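Long-range contacts in salmonella typhimurium DB7155 bacteriophage DET7 tailspike (Bacteriophage, PDB 2V5I), which probably binds and hydrolyses the O-antigen chains of the Salmonella surface, serving as the receptor-binding tailspike of the phage: residues A[290-295]-A[336-340]; A[323-327]-A[345-349]; A[359-365]-A[386-392]; A[366-372]-A[392-398]. All coordinates share one frame; numbering follows the deposited sequence.

Contact 1: residues A[290-295]-A[336-340]; sequences FDLGSD and GLGMD
Asp340 reaches over to the other segment and holds the chain at Ser294 and Asp295. Its carboxylate fills the dip at side-chain-free Gly293, with OD1 3.5 Å from Gly293 CA. Asp340 OD1 takes the N-H of Ser294 from above the carboxylate plane at 2.9 Å. Asp340 OD2 accepts the N-H of Asp295 at 3.0 Å on its syn side, and His316 ND1 also bonds to this oxygen. Asp340 CG, with chi1 at 80°, sits between the backbone N and C and swings back to the other segment. The carboxylates of Asp295 and Asp340 come close, but Arg271, Arg304 and the backbone N of His316 bind Asp295 and probably ease the repulsion.

The other end pairs in parallel. Gly338 N donates to Phe290 O at 2.9 Å, almost straight. On the face of Phe290 and Leu337, the CD1 branch of Leu337 fits against Phe290 CB at 3.8 Å, while the Phe290 ring stacks on Phe258. Leu292 CB lies beside Met339 CB at 4.4 Å.

These are successive turns of the parallel beta-helix. Strand 258-260 flanks 290-291, strand 357-364 flanks 336-340, and strand 323-330 packs against Phe290 and Leu292 across the interior.

Contact 2: residues A[323-327]-A[345-349]; sequences LVDNI and YVSNV
Segments 323-327 and 345-349 run parallel, with the axes of strands 323-325 and 345-347 5.1 Å apart and 20° off parallel. Ser347 N donates to Val324 O at 3.2 Å. Both chains turn a corner, at Asn326 and Asn348, where each asparagine has positive phi and psi. The turns match, so pairing resumes beyond them with Ile327 N donating to Asn348 O at 3.3 Å.

Asp325 OD1 gathers the polar side chains. Ser347 gives it a 2.7 Å bond from OG, on the anti side and somewhat out of the carboxylate plane. Ser347 OG gets there with chi1 at 51°, between the backbone N and C. Water 4 bridges Val324 O and Ser347 OG. Asn348 ND2 lies 2.6 Å from Asp325 OD1, a short, bent approach of doubtful strength; the two side chains run side by side, their amide and carboxylate planes 68° apart. Asn348 ND2 also bonds to Thr350 of the second subunit, and OD1 to Asn370 of the next turn.

The other face is apolar. Val324 and Val346 lie side by side, and Ile327 CG1 meets Val349 CG2 at 3.9 Å.

Asparagines recur at this corner from turn to turn, and the Asn348-Asn370 bond recalls the asparagine stacks of other parallel beta-helices. Strands 276-278 and 367-369 flank the pair. Asn326 in one conformer bonds to Asp279, and Tyr345 OH to Asp375 of the second subunit.

Contact 3: residues A[359-365]-A[386-392]; sequences MLAHTYN and IIIIGDC
The backbone N-H of Asn365 is shared by two oxygens of Asp391. Asp391 O takes it at 2.9 Å, with the donor standing 53° out of the carbonyl plane. Asp391 OD1 adds a weak bond to the same nitrogen at 3.2 Å. The carboxylate is brought back to the chain by chi1 at 56°, which sets CG between the backbone N and C. OD1 also lies at the edge of the Tyr364 ring, near its plane. Water 6 joins Asp391 OD2 to Asn365 OD1.

His362 and Ile389 meet next. Ile389 CG1 sits over one face of the imidazole, 4.0 Å from its centroid, in a CH-pi contact, and the ring of His316 stacks on His362. His362 NE2 and Tyr364 OH are hydrogen-bonded at 3.0 Å, which ties the two rings together. Gly390 CA packs close to Tyr364 CD2 at 3.8 Å.

Strands 359-364 and 386-388 belong to successive turns of the parallel beta-helix, and their axes are 4.7 Å apart and nearly parallel. Ala361 N donates to Ile387 O at 2.9 Å in a nearly straight bond. On the face of Met359, Ala361 and Ile388, the Met359 chain bends at chi3, and CE meets Ile388 CG1 at 3.8 Å. Strand 367-369 closes this interior side with Phe368. On the other face the Leu360 side chain lies across that of Ile387, with Leu360 CG against Ile387 CD1. Thr363 OG1 is buried near Cys392 SG and has no hydrogen-bond partner.

Contact 4: residues A[366-372]-A[392-398]; sequences RVFSNIT and CIVNGIR
Strands 367-369 and 393-395 run parallel, their axes 4.7 Å apart and 13° off parallel, and pairing continues past the corners at Asn370 and Gly396. Gly396 turns its corner with positive phi.

Arg398 carries the polar contact. Its chain bends at chi3 (-67°) and brings the guanidinium back over the other segment. NE and NH2 both grip Thr372 OG1 side-on, NE at 2.7 Å, with the hydroxyl almost in the guanidinium plane. NH2 also gives a 2.9 Å bond to Asn370 OD1; this oxygen lies near the guanidinium plane, but the donor stands well above the Asn370 carbonyl plane. The planes of the Asn370 amide and the Arg398 guanidinium are 85° apart. Together these bonds fix how the guanidinium is turned. The amide's other end is held by Asn348.

Asn395 ND2 makes a weak, fairly straight bond to Ser369 OG at 3.4 Å. On the inner face the edge of the Phe368 ring meets Cys392 CB at 4.0 Å from CE1. Ile371 CB rests on Ile397 CG1. At the start Arg366 N donates to Cys392 SG at 3.6 Å, and the Arg366 guanidinium leads away to Gly343 and Asn320.

Strands 345-352 and 417-423 flank the pair, and strand 357-364 packs on Phe368 from within. Toward the other subunits, Arg398 packs on Asn370 of the third subunit, and Val367 and Ile393 on Ile402 of the second.

In the fold
The four contacts join successive turns of one parallel beta-helix. Contacts 1 and 3 share one wall, where strands 335-342 and 357-364 are neighbours. Contacts 2 and 4 share another, linked by Asn348 and Asn370. The walls meet in an apolar interior: Met339 packs on Val346, and Ile388 on Val394. Contacts 1, 2 and 4 are buried, while contact 3 is only partly so. No other subunit touches contact 1, whose charges are answered within the chain. In contacts 2 and 4 the polar corners face neighbouring subunits, with asparagines packing across the trimer. Contact 3 also touches the second subunit, through Asn365, but its chemistry is of rings and a carboxylate. It shares Cys392 with contact 4.

Contact 1: residues A[290-295]-A[336-340]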
loop_
_atom_site.group_PDB
_atom_site.type_symbol
_atom_site.label_atom_id
_atom_site.label_comp_id
_atom_site.label_asym_id
_atom_site.label_seq_id
_atom_site.Cartn_x
_atom_site.Cartn_y
_atom_site.Cartn_z
ATOM N N PHE A 290 0.733 17.533 -0.354
ATOM C CA PHE A 290 -0.402 17.601 -1.294
ATOM C C PHE A 290 -1.421 18.604 -0.718
ATOM O O PHE A 290 -1.857 18.433 0.429
ATOM C CB PHE A 290 -1.075 16.228 -1.392
ATOM C CG PHE A 290 -0.225 15.176 -2.045
ATOM C CD1 PHE A 290 0.840 14.571 -1.330
ATOM C CD2 PHE A 290 -0.452 14.740 -3.316
ATOM C CE1 PHE A 290 1.613 13.614 -1.937
ATOM C CE2 PHE A 290 0.356 13.734 -3.921
ATOM C CZ PHE A 290 1.389 13.226 -3.209
ATOM N N ASP A 291 -1.734 19.659 -1.488
ATOM C CA ASP A 291 -2.721 20.699 -1.114
ATOM C C ASP A 291 -3.918 20.535 -2.029
ATOM O O ASP A 291 -3.931 21.064 -3.125
ATOM C CB ASP A 291 -2.115 22.100 -1.319
ATOM C CG ASP A 291 -3.079 23.239 -1.007
ATOM O OD1 ASP A 291 -4.216 22.997 -0.532
ATOM O OD2 ASP A 291 -2.681 24.394 -1.287
ATOM N N LEU A 292 -4.911 19.768 -1.554
ATOM C CA LEU A 292 -6.029 19.325 -2.369
ATOM C C LEU A 292 -7.398 19.960 -2.101
ATOM O O LEU A 292 -8.428 19.472 -2.569
ATOM C CB LEU A 292 -6.145 17.785 -2.358
ATOM C CG LEU A 292 -4.827 17.013 -2.595
ATOM C CD1 LEU A 292 -5.070 15.523 -2.565
ATOM C CD2 LEU A 292 -4.174 17.436 -3.876
ATOM N N GLY A 293 -7.384 21.046 -1.373
ATOM C CA GLY A 293 -8.594 21.771 -1.083
ATOM C C GLY A 293 -9.147 22.518 -2.268
ATOM O O GLY A 293 -8.455 22.763 -3.227
ATOM N N SER A 294 -10.401 22.964 -2.164
ATOM C CA SER A 294 -11.057 23.688 -3.226
ATOM C C SER A 294 -11.379 25.146 -2.852
ATOM O O SER A 294 -11.435 26.010 -3.720
ATOM C CB SER A 294 -12.385 23.004 -3.506
ATOM O OG SER A 294 -12.204 21.704 -4.066
ATOM N N ASP A 295 -11.675 25.387 -1.579
ATOM C CA ASP A 295 -12.063 26.693 -1.123
ATOM C C ASP A 295 -10.965 27.362 -0.294
ATOM O O ASP A 295 -10.404 26.726 0.599
ATOM C CB ASP A 295 -13.413 26.624 -0.344
ATOM C CG ASP A 295 -14.609 26.348 -1.204
ATOM O OD1 ASP A 295 -14.772 26.931 -2.312
ATOM O OD2 ASP A 295 -15.449 25.470 -0.775
ATOM N N GLY A 336 1.475 18.199 5.910
ATOM C CA GLY A 336 1.770 17.149 4.961
ATOM C C GLY A 336 0.708 16.952 3.889
ATOM O O GLY A 336 1.018 16.952 2.687
ATOM N N LEU A 337 -0.532 16.680 4.344
ATOM C CA LEU A 337 -1.712 16.496 3.482
ATOM C C LEU A 337 -2.808 17.492 3.923
ATOM O O LEU A 337 -3.297 17.432 5.048
ATOM C CB LEU A 337 -2.260 15.070 3.568
ATOM C CG LEU A 337 -3.548 14.808 2.809
ATOM C CD1 LEU A 337 -3.446 14.979 1.335
ATOM C CD2 LEU A 337 -4.039 13.391 3.108
ATOM N N GLY A 338 -3.184 18.360 2.995
ATOM C CA GLY A 338 -4.212 19.360 3.208
ATOM C C GLY A 338 -5.369 19.081 2.292
ATOM O O GLY A 338 -5.192 18.813 1.118
ATOM N N MET A 339 -6.582 19.034 2.834
ATOM C CA MET A 339 -7.737 18.902 1.967
ATOM C C MET A 339 -8.974 19.516 2.585
ATOM O O MET A 339 -8.972 19.910 3.753
ATOM C CB MET A 339 -7.995 17.457 1.619
ATOM C CG MET A 339 -8.019 16.576 2.749
ATOM S SD MET A 339 -8.581 14.880 2.273
ATOM C CE MET A 339 -7.341 14.360 1.179
ATOM N N ASP A 340 -9.974 19.695 1.744
ATOM C CA ASP A 340 -11.328 20.098 2.191
ATOM C C ASP A 340 -12.378 19.386 1.343
ATOM O O ASP A 340 -12.017 18.600 0.425
ATOM C CB ASP A 340 -11.517 21.625 2.225
ATOM C CG ASP A 340 -11.809 22.286 0.851
ATOM O OD1 ASP A 340 -11.917 21.579 -0.158
ATOM O OD2 ASP A 340 -11.882 23.580 0.827
HETATM O O HOH W 1 -9.640 17.198 -1.222
HETATM O O HOH W 2 -14.825 22.719 -0.703
#

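Contact 2: residues A[323-327]-A[345-349]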
loop_
_atom_site.group_PDB
_atom_site.type_symbol
_atom_site.label_atom_id
_atom_site.label_comp_id
_atom_site.label_asym_id
_atom_site.label_seq_id
_atom_site.Cartn_x
_atom_site.Cartn_y
_atom_site.Cartn_z
ATOM N N LEU A 323 -9.455 11.084 -6.277
ATOM C CA LEU A 323 -9.072 9.724 -5.996
ATOM C C LEU A 323 -7.637 9.761 -5.444
ATOM O O LEU A 323 -6.661 9.906 -6.194
ATOM C CB LEU A 323 -9.155 8.854 -7.254
ATOM C CG LEU A 323 -8.690 7.407 -7.133
ATOM C CD1 LEU A 323 -9.398 6.675 -6.030
ATOM C CD2 LEU A 323 -8.936 6.709 -8.487
ATOM N N VAL A 324 -7.533 9.654 -4.124
ATOM C CA VAL A 324 -6.276 9.805 -3.378
ATOM C C VAL A 324 -5.917 8.485 -2.747
ATOM O O VAL A 324 -6.668 7.983 -1.904
ATOM C CB VAL A 324 -6.405 10.886 -2.254
ATOM C CG1 VAL A 324 -5.096 11.033 -1.473
ATOM C CG2 VAL A 324 -6.785 12.210 -2.860
ATOM N N ASP A 325 -4.829 7.868 -3.239
ATOM C CA ASP A 325 -4.396 6.528 -2.784
ATOM C C ASP A 325 -2.910 6.339 -3.006
ATOM O O ASP A 325 -2.364 6.690 -4.036
ATOM C CB ASP A 325 -5.149 5.430 -3.598
ATOM C CG ASP A 325 -4.761 4.015 -3.199
ATOM O OD1 ASP A 325 -5.098 3.579 -2.079
ATOM O OD2 ASP A 325 -4.132 3.300 -4.025
ATOM N N ASN A 326 -2.254 5.785 -1.988
ATOM C CA ASN A 326 -0.861 5.417 -2.046
ATOM C C ASN A 326 0.051 6.620 -2.287
ATOM O O ASN A 326 0.802 6.687 -3.241
ATOM C CB ASN A 326 -0.585 4.347 -3.107
ATOM C CG ASN A 326 0.833 3.856 -3.051
ATOM O OD1 ASN A 326 1.460 3.922 -2.001
ATOM N ND2 ASN A 326 1.343 3.330 -4.167
ATOM N N ILE A 327 -0.071 7.586 -1.382
ATOM C CA ILE A 327 0.794 8.773 -1.417
ATOM C C ILE A 327 1.662 8.849 -0.177
ATOM O O ILE A 327 1.291 8.366 0.880
ATOM C CB ILE A 327 -0.040 10.083 -1.604
ATOM C CG1 ILE A 327 -1.086 10.298 -0.521
ATOM C CG2 ILE A 327 -0.702 10.094 -2.979
ATOM C CD1 ILE A 327 -1.578 11.675 -0.405
ATOM N N TYR A 345 -13.438 9.365 -0.451
ATOM C CA TYR A 345 -12.562 8.340 0.156
ATOM C C TYR A 345 -11.110 8.751 0.037
ATOM O O TYR A 345 -10.701 9.331 -0.989
ATOM C CB TYR A 345 -12.803 6.975 -0.509
ATOM C CG TYR A 345 -14.205 6.453 -0.234
ATOM C CD1 TYR A 345 -15.280 6.876 -0.990
ATOM C CD2 TYR A 345 -14.483 5.661 0.854
ATOM C CE1 TYR A 345 -16.585 6.457 -0.702
ATOM C CE2 TYR A 345 -15.769 5.220 1.135
ATOM C CZ TYR A 345 -16.846 5.725 0.381
ATOM O OH TYR A 345 -18.123 5.323 0.645
ATOM N N VAL A 346 -10.316 8.449 1.056
ATOM C CA VAL A 346 -8.864 8.665 1.034
ATOM C C VAL A 346 -8.279 7.371 1.614
ATOM O O VAL A 346 -8.791 6.860 2.601
ATOM C CB VAL A 346 -8.481 9.817 1.949
ATOM C CG1 VAL A 346 -6.993 9.942 2.056
ATOM C CG2 VAL A 346 -9.075 11.068 1.431
ATOM N N SER A 347 -7.312 6.747 0.924
ATOM C CA SER A 347 -6.739 5.500 1.415
ATOM C C SER A 347 -5.236 5.411 1.228
ATOM O O SER A 347 -4.652 6.000 0.325
ATOM C CB SER A 347 -7.327 4.268 0.685
ATOM O OG SER A 347 -7.254 4.430 -0.740
ATOM N N ASN A 348 -4.609 4.696 2.151
ATOM C CA ASN A 348 -3.239 4.310 1.979
ATOM C C ASN A 348 -2.334 5.532 1.857
ATOM O O ASN A 348 -1.613 5.730 0.863
ATOM C CB ASN A 348 -3.085 3.334 0.806
ATOM C CG ASN A 348 -4.103 2.182 0.866
ATOM O OD1 ASN A 348 -4.464 1.673 1.950
ATOM N ND2 ASN A 348 -4.629 1.819 -0.294
ATOM N N VAL A 349 -2.361 6.340 2.908
ATOM C CA VAL A 349 -1.588 7.573 2.980
ATOM C C VAL A 349 -0.520 7.392 4.018
ATOM O O VAL A 349 -0.813 6.899 5.086
ATOM C CB VAL A 349 -2.546 8.731 3.430
ATOM C CG1 VAL A 349 -1.788 9.979 3.858
ATOM C CG2 VAL A 349 -3.513 9.073 2.301
HETATM O O HOH W 3 -10.179 7.997 -3.249
HETATM O O HOH W 4 -9.136 5.922 -1.946
HETATM O O HOH W 5 1.355 5.249 1.433
#

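Contact 3: residues A[359-365]-A[386-392]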
loop_
_atom_site.group_PDB
_atom_site.type_symbol
_atom_site.label_atom_id
_atom_site.label_comp_id
_atom_site.label_asym_id
_atom_site.label_seq_id
_atom_site.Cartn_x
_atom_site.Cartn_y
_atom_site.Cartn_z
ATOM N N MET A 359 -1.642 16.166 8.874
ATOM C CA MET A 359 -2.838 16.256 8.055
ATOM C C MET A 359 -3.752 17.347 8.600
ATOM O O MET A 359 -3.961 17.431 9.793
ATOM C CB MET A 359 -3.618 14.919 7.986
ATOM C CG MET A 359 -4.805 14.962 7.019
ATOM S SD MET A 359 -5.546 13.337 6.709
ATOM C CE MET A 359 -6.583 13.216 8.183
ATOM N N LEU A 360 -4.375 18.110 7.693
ATOM C CA LEU A 360 -5.384 19.083 8.069
ATOM C C LEU A 360 -6.490 18.904 7.062
ATOM O O LEU A 360 -6.404 19.338 5.901
ATOM C CB LEU A 360 -4.838 20.523 8.058
ATOM C CG LEU A 360 -5.647 21.521 8.887
ATOM C CD1 LEU A 360 -4.972 22.873 8.839
ATOM C CD2 LEU A 360 -7.067 21.649 8.436
ATOM N N ALA A 361 -7.532 18.177 7.472
ATOM C CA ALA A 361 -8.638 17.861 6.625
ATOM C C ALA A 361 -9.846 18.635 7.098
ATOM O O ALA A 361 -10.493 18.285 8.082
ATOM C CB ALA A 361 -8.918 16.343 6.666
ATOM N N HIS A 362 -10.207 19.651 6.331
ATOM C CA HIS A 362 -11.402 20.424 6.593
ATOM C C HIS A 362 -12.531 19.819 5.782
ATOM O O HIS A 362 -13.047 20.399 4.800
ATOM C CB HIS A 362 -11.162 21.897 6.236
ATOM C CG HIS A 362 -12.196 22.806 6.801
ATOM N ND1 HIS A 362 -11.913 24.104 7.156
ATOM C CD2 HIS A 362 -13.509 22.614 7.068
ATOM C CE1 HIS A 362 -13.009 24.666 7.626
ATOM N NE2 HIS A 362 -13.988 23.788 7.596
ATOM N N THR A 363 -12.918 18.604 6.203
ATOM C CA THR A 363 -13.734 17.714 5.423
ATOM C C THR A 363 -14.927 17.242 6.221
ATOM O O THR A 363 -14.912 17.261 7.467
ATOM C CB THR A 363 -12.956 16.478 4.958
ATOM O OG1 THR A 363 -12.386 15.829 6.116
ATOM C CG2 THR A 363 -11.828 16.909 4.029
ATOM N N TYR A 364 -15.945 16.862 5.464
ATOM C CA TYR A 364 -17.255 16.429 5.951
ATOM C C TYR A 364 -17.692 15.188 5.238
ATOM O O TYR A 364 -17.635 15.130 4.019
ATOM C CB TYR A 364 -18.295 17.541 5.685
ATOM C CG TYR A 364 -17.884 18.853 6.279
ATOM C CD1 TYR A 364 -16.974 19.674 5.619
ATOM C CD2 TYR A 364 -18.361 19.257 7.503
ATOM C CE1 TYR A 364 -16.545 20.841 6.163
ATOM C CE2 TYR A 364 -17.914 20.446 8.065
ATOM C CZ TYR A 364 -17.038 21.242 7.374
ATOM O OH TYR A 364 -16.616 22.434 7.914
ATOM N N ASN A 365 -18.174 14.180 5.976
ATOM C CA ASN A 365 -18.673 12.928 5.372
ATOM C C ASN A 365 -17.677 12.244 4.441
ATOM O O ASN A 365 -18.039 11.732 3.342
ATOM C CB ASN A 365 -19.988 13.161 4.617
ATOM C CG ASN A 365 -20.714 11.836 4.240
ATOM O OD1 ASN A 365 -20.877 10.947 5.086
ATOM N ND2 ASN A 365 -21.185 11.739 2.997
ATOM N N ILE A 386 -2.798 15.787 13.674
ATOM C CA ILE A 386 -3.780 15.240 12.777
ATOM C C ILE A 386 -5.085 15.991 13.100
ATOM O O ILE A 386 -5.587 15.885 14.214
ATOM C CB ILE A 386 -3.944 13.719 13.038
ATOM C CG1 ILE A 386 -2.626 12.952 12.797
ATOM C CG2 ILE A 386 -5.077 13.151 12.237
ATOM C CD1 ILE A 386 -2.582 11.584 13.537
ATOM N N ILE A 387 -5.643 16.715 12.137
ATOM C CA ILE A 387 -6.834 17.550 12.331
ATOM C C ILE A 387 -7.873 17.152 11.294
ATOM O O ILE A 387 -7.560 17.069 10.105
ATOM C CB ILE A 387 -6.471 19.010 12.102
ATOM C CG1 ILE A 387 -5.456 19.464 13.155
ATOM C CG2 ILE A 387 -7.750 19.885 12.076
ATOM C CD1 ILE A 387 -4.447 20.517 12.629
ATOM N N ILE A 388 -9.081 16.815 11.757
ATOM C CA ILE A 388 -10.226 16.596 10.903
ATOM C C ILE A 388 -11.327 17.467 11.481
ATOM O O ILE A 388 -11.642 17.359 12.649
ATOM C CB ILE A 388 -10.691 15.117 10.860
ATOM C CG1 ILE A 388 -9.537 14.200 10.418
ATOM C CG2 ILE A 388 -11.898 14.968 9.945
ATOM C CD1 ILE A 388 -9.881 12.721 10.475
ATOM N N ILE A 389 -11.963 18.294 10.649
ATOM C CA ILE A 389 -12.940 19.274 11.158
ATOM C C ILE A 389 -14.353 18.730 11.249
ATOM O O ILE A 389 -15.009 18.903 12.271
ATOM C CB ILE A 389 -12.974 20.518 10.247
ATOM C CG1 ILE A 389 -11.611 21.181 10.217
ATOM C CG2 ILE A 389 -14.077 21.489 10.691
ATOM C CD1 ILE A 389 -11.094 21.702 11.566
ATOM N N GLY A 390 -14.822 18.056 10.205
ATOM C CA GLY A 390 -16.192 17.592 10.128
ATOM C C GLY A 390 -16.460 16.144 10.464
ATOM O O GLY A 390 -15.657 15.491 11.159
ATOM N N ASP A 391 -17.641 15.659 10.066
ATOM C CA ASP A 391 -18.167 14.341 10.470
ATOM C C ASP A 391 -17.612 13.224 9.590
ATOM O O ASP A 391 -18.229 12.867 8.590
ATOM C CB ASP A 391 -19.692 14.323 10.402
ATOM C CG ASP A 391 -20.248 14.695 9.001
ATOM O OD1 ASP A 391 -19.747 15.646 8.330
ATOM O OD2 ASP A 391 -21.210 14.013 8.564
ATOM N N CYS A 392 -16.441 12.715 9.959
ATOM C CA CYS A 392 -15.715 11.755 9.104
ATOM C C CYS A 392 -15.528 10.414 9.843
ATOM O O CYS A 392 -15.889 10.286 11.012
ATOM C CB CYS A 392 -14.383 12.388 8.703
ATOM S SG CYS A 392 -14.687 13.868 7.569
HETATM O O HOH W 6 -21.507 11.448 7.731
#

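Contact 4: residues A[366-372]-A[392-398]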
loop_
_atom_site.group_PDB
_atom_site.type_symbol
_atom_site.label_atom_id
_atom_site.label_comp_id
_atom_site.label_asym_id
_atom_site.label_seq_id
_atom_site.Cartn_x
_atom_site.Cartn_y
_atom_site.Cartn_z
ATOM N N ARG A 366 -16.415 12.256 4.908
ATOM C CA ARG A 366 -15.328 11.595 4.171
ATOM C C ARG A 366 -14.781 10.440 4.979
ATOM O O ARG A 366 -14.783 10.473 6.191
ATOM C CB ARG A 366 -14.196 12.602 3.923
ATOM C CG ARG A 366 -13.049 12.114 3.014
ATOM C CD ARG A 366 -12.275 13.274 2.355
ATOM N NE ARG A 366 -13.140 14.015 1.387
ATOM C CZ ARG A 366 -12.834 15.093 0.718
ATOM N NH1 ARG A 366 -11.645 15.600 0.806
ATOM N NH2 ARG A 366 -13.761 15.613 -0.084
ATOM N N VAL A 367 -14.314 9.416 4.270
ATOM C CA VAL A 367 -13.721 8.206 4.883
ATOM C C VAL A 367 -12.224 8.190 4.616
ATOM O O VAL A 367 -11.811 8.295 3.494
ATOM C CB VAL A 367 -14.349 6.902 4.338
ATOM C CG1 VAL A 367 -13.741 5.679 5.078
ATOM C CG2 VAL A 367 -15.854 6.911 4.523
ATOM N N PHE A 368 -11.445 7.911 5.672
ATOM C CA PHE A 368 -9.996 7.791 5.629
ATOM C C PHE A 368 -9.641 6.377 6.090
ATOM O O PHE A 368 -10.099 5.984 7.178
ATOM C CB PHE A 368 -9.369 8.779 6.607
ATOM C CG PHE A 368 -9.668 10.209 6.286
ATOM C CD1 PHE A 368 -10.800 10.822 6.787
ATOM C CD2 PHE A 368 -8.749 10.955 5.557
ATOM C CE1 PHE A 368 -11.080 12.166 6.475
ATOM C CE2 PHE A 368 -9.040 12.271 5.221
ATOM C CZ PHE A 368 -10.163 12.887 5.718
ATOM N N SER A 369 -8.965 5.553 5.264
ATOM C CA SER A 369 -8.647 4.189 5.661
ATOM C C SER A 369 -7.151 3.941 5.460
ATOM O O SER A 369 -6.578 4.368 4.451
ATOM C CB SER A 369 -9.472 3.167 4.886
ATOM O OG SER A 369 -10.872 3.481 4.945
ATOM N N ASN A 370 -6.538 3.251 6.415
ATOM C CA ASN A 370 -5.160 2.774 6.294
ATOM C C ASN A 370 -4.185 3.939 6.161
ATOM O O ASN A 370 -3.522 4.139 5.147
ATOM C CB ASN A 370 -4.993 1.804 5.129
ATOM C CG ASN A 370 -3.770 0.953 5.272
ATOM O OD1 ASN A 370 -3.322 0.686 6.394
ATOM N ND2 ASN A 370 -3.188 0.555 4.145
ATOM N N ILE A 371 -4.187 4.755 7.213
ATOM C CA ILE A 371 -3.465 6.059 7.298
ATOM C C ILE A 371 -2.295 5.924 8.276
ATOM O O ILE A 371 -2.419 5.340 9.340
ATOM C CB ILE A 371 -4.412 7.197 7.806
ATOM C CG1 ILE A 371 -5.705 7.291 6.973
ATOM C CG2 ILE A 371 -3.710 8.540 7.762
ATOM C CD1 ILE A 371 -5.524 7.601 5.513
ATOM N N THR A 372 -1.163 6.518 7.916
ATOM C CA THR A 372 -0.010 6.592 8.851
ATOM C C THR A 372 0.368 8.058 8.914
ATOM O O THR A 372 0.605 8.682 7.865
ATOM C CB THR A 372 1.199 5.787 8.280
ATOM O OG1 THR A 372 0.864 4.384 8.195
ATOM C CG2 THR A 372 2.449 5.967 9.101
ATOM N N CYS A 392 -16.441 12.715 9.959
ATOM C CA CYS A 392 -15.715 11.755 9.104
ATOM C C CYS A 392 -15.528 10.414 9.843
ATOM O O CYS A 392 -15.889 10.286 11.012
ATOM C CB CYS A 392 -14.383 12.388 8.703
ATOM S SG CYS A 392 -14.687 13.868 7.569
ATOM N N ILE A 393 -15.000 9.422 9.122
ATOM C CA ILE A 393 -14.701 8.072 9.651
ATOM C C ILE A 393 -13.235 7.829 9.371
ATOM O O ILE A 393 -12.772 8.123 8.251
ATOM C CB ILE A 393 -15.530 6.986 8.892
ATOM C CG1 ILE A 393 -17.031 7.137 9.153
ATOM C CG2 ILE A 393 -15.062 5.556 9.196
ATOM C CD1 ILE A 393 -17.429 7.001 10.545
ATOM N N VAL A 394 -12.479 7.363 10.381
ATOM C CA VAL A 394 -11.106 6.917 10.163
ATOM C C VAL A 394 -11.042 5.425 10.523
ATOM O O VAL A 394 -11.419 5.043 11.617
ATOM C CB VAL A 394 -10.106 7.730 11.011
ATOM C CG1 VAL A 394 -8.716 7.270 10.720
ATOM C CG2 VAL A 394 -10.298 9.153 10.708
ATOM N N ASN A 395 -10.594 4.567 9.582
ATOM C CA ASN A 395 -10.507 3.125 9.778
ATOM C C ASN A 395 -9.039 2.744 9.663
ATOM O O ASN A 395 -8.554 2.538 8.540
ATOM C CB ASN A 395 -11.170 2.374 8.597
ATOM C CG ASN A 395 -12.654 2.524 8.530
ATOM O OD1 ASN A 395 -13.333 2.357 9.530
ATOM N ND2 ASN A 395 -13.188 2.812 7.295
ATOM N N GLY A 396 -8.311 2.633 10.767
ATOM C CA GLY A 396 -6.956 2.172 10.748
ATOM C C GLY A 396 -5.994 3.326 10.577
ATOM O O GLY A 396 -5.857 3.878 9.488
ATOM N N ILE A 397 -5.361 3.729 11.673
ATOM C CA ILE A 397 -4.468 4.886 11.682
ATOM C C ILE A 397 -3.337 4.652 12.677
ATOM O O ILE A 397 -3.557 4.397 13.845
ATOM C CB ILE A 397 -5.225 6.226 11.928
ATOM C CG1 ILE A 397 -4.227 7.396 11.999
ATOM C CG2 ILE A 397 -6.151 6.166 13.173
ATOM C CD1 ILE A 397 -4.860 8.760 11.842
ATOM N N ARG A 398 -2.114 4.814 12.169
ATOM C CA ARG A 398 -0.907 4.748 12.981
ATOM C C ARG A 398 -0.497 6.172 13.227
ATOM O O ARG A 398 -0.344 6.930 12.277
ATOM C CB ARG A 398 0.173 3.987 12.210
ATOM C CG ARG A 398 -0.226 2.523 12.058
ATOM C CD ARG A 398 0.335 1.856 10.911
ATOM N NE ARG A 398 -0.156 2.361 9.636
ATOM C CZ ARG A 398 -1.095 1.815 8.898
ATOM N NH1 ARG A 398 -1.749 0.745 9.325
ATOM N NH2 ARG A 398 -1.380 2.370 7.716
HETATM O O HOH W 7 -0.623 3.899 5.164
#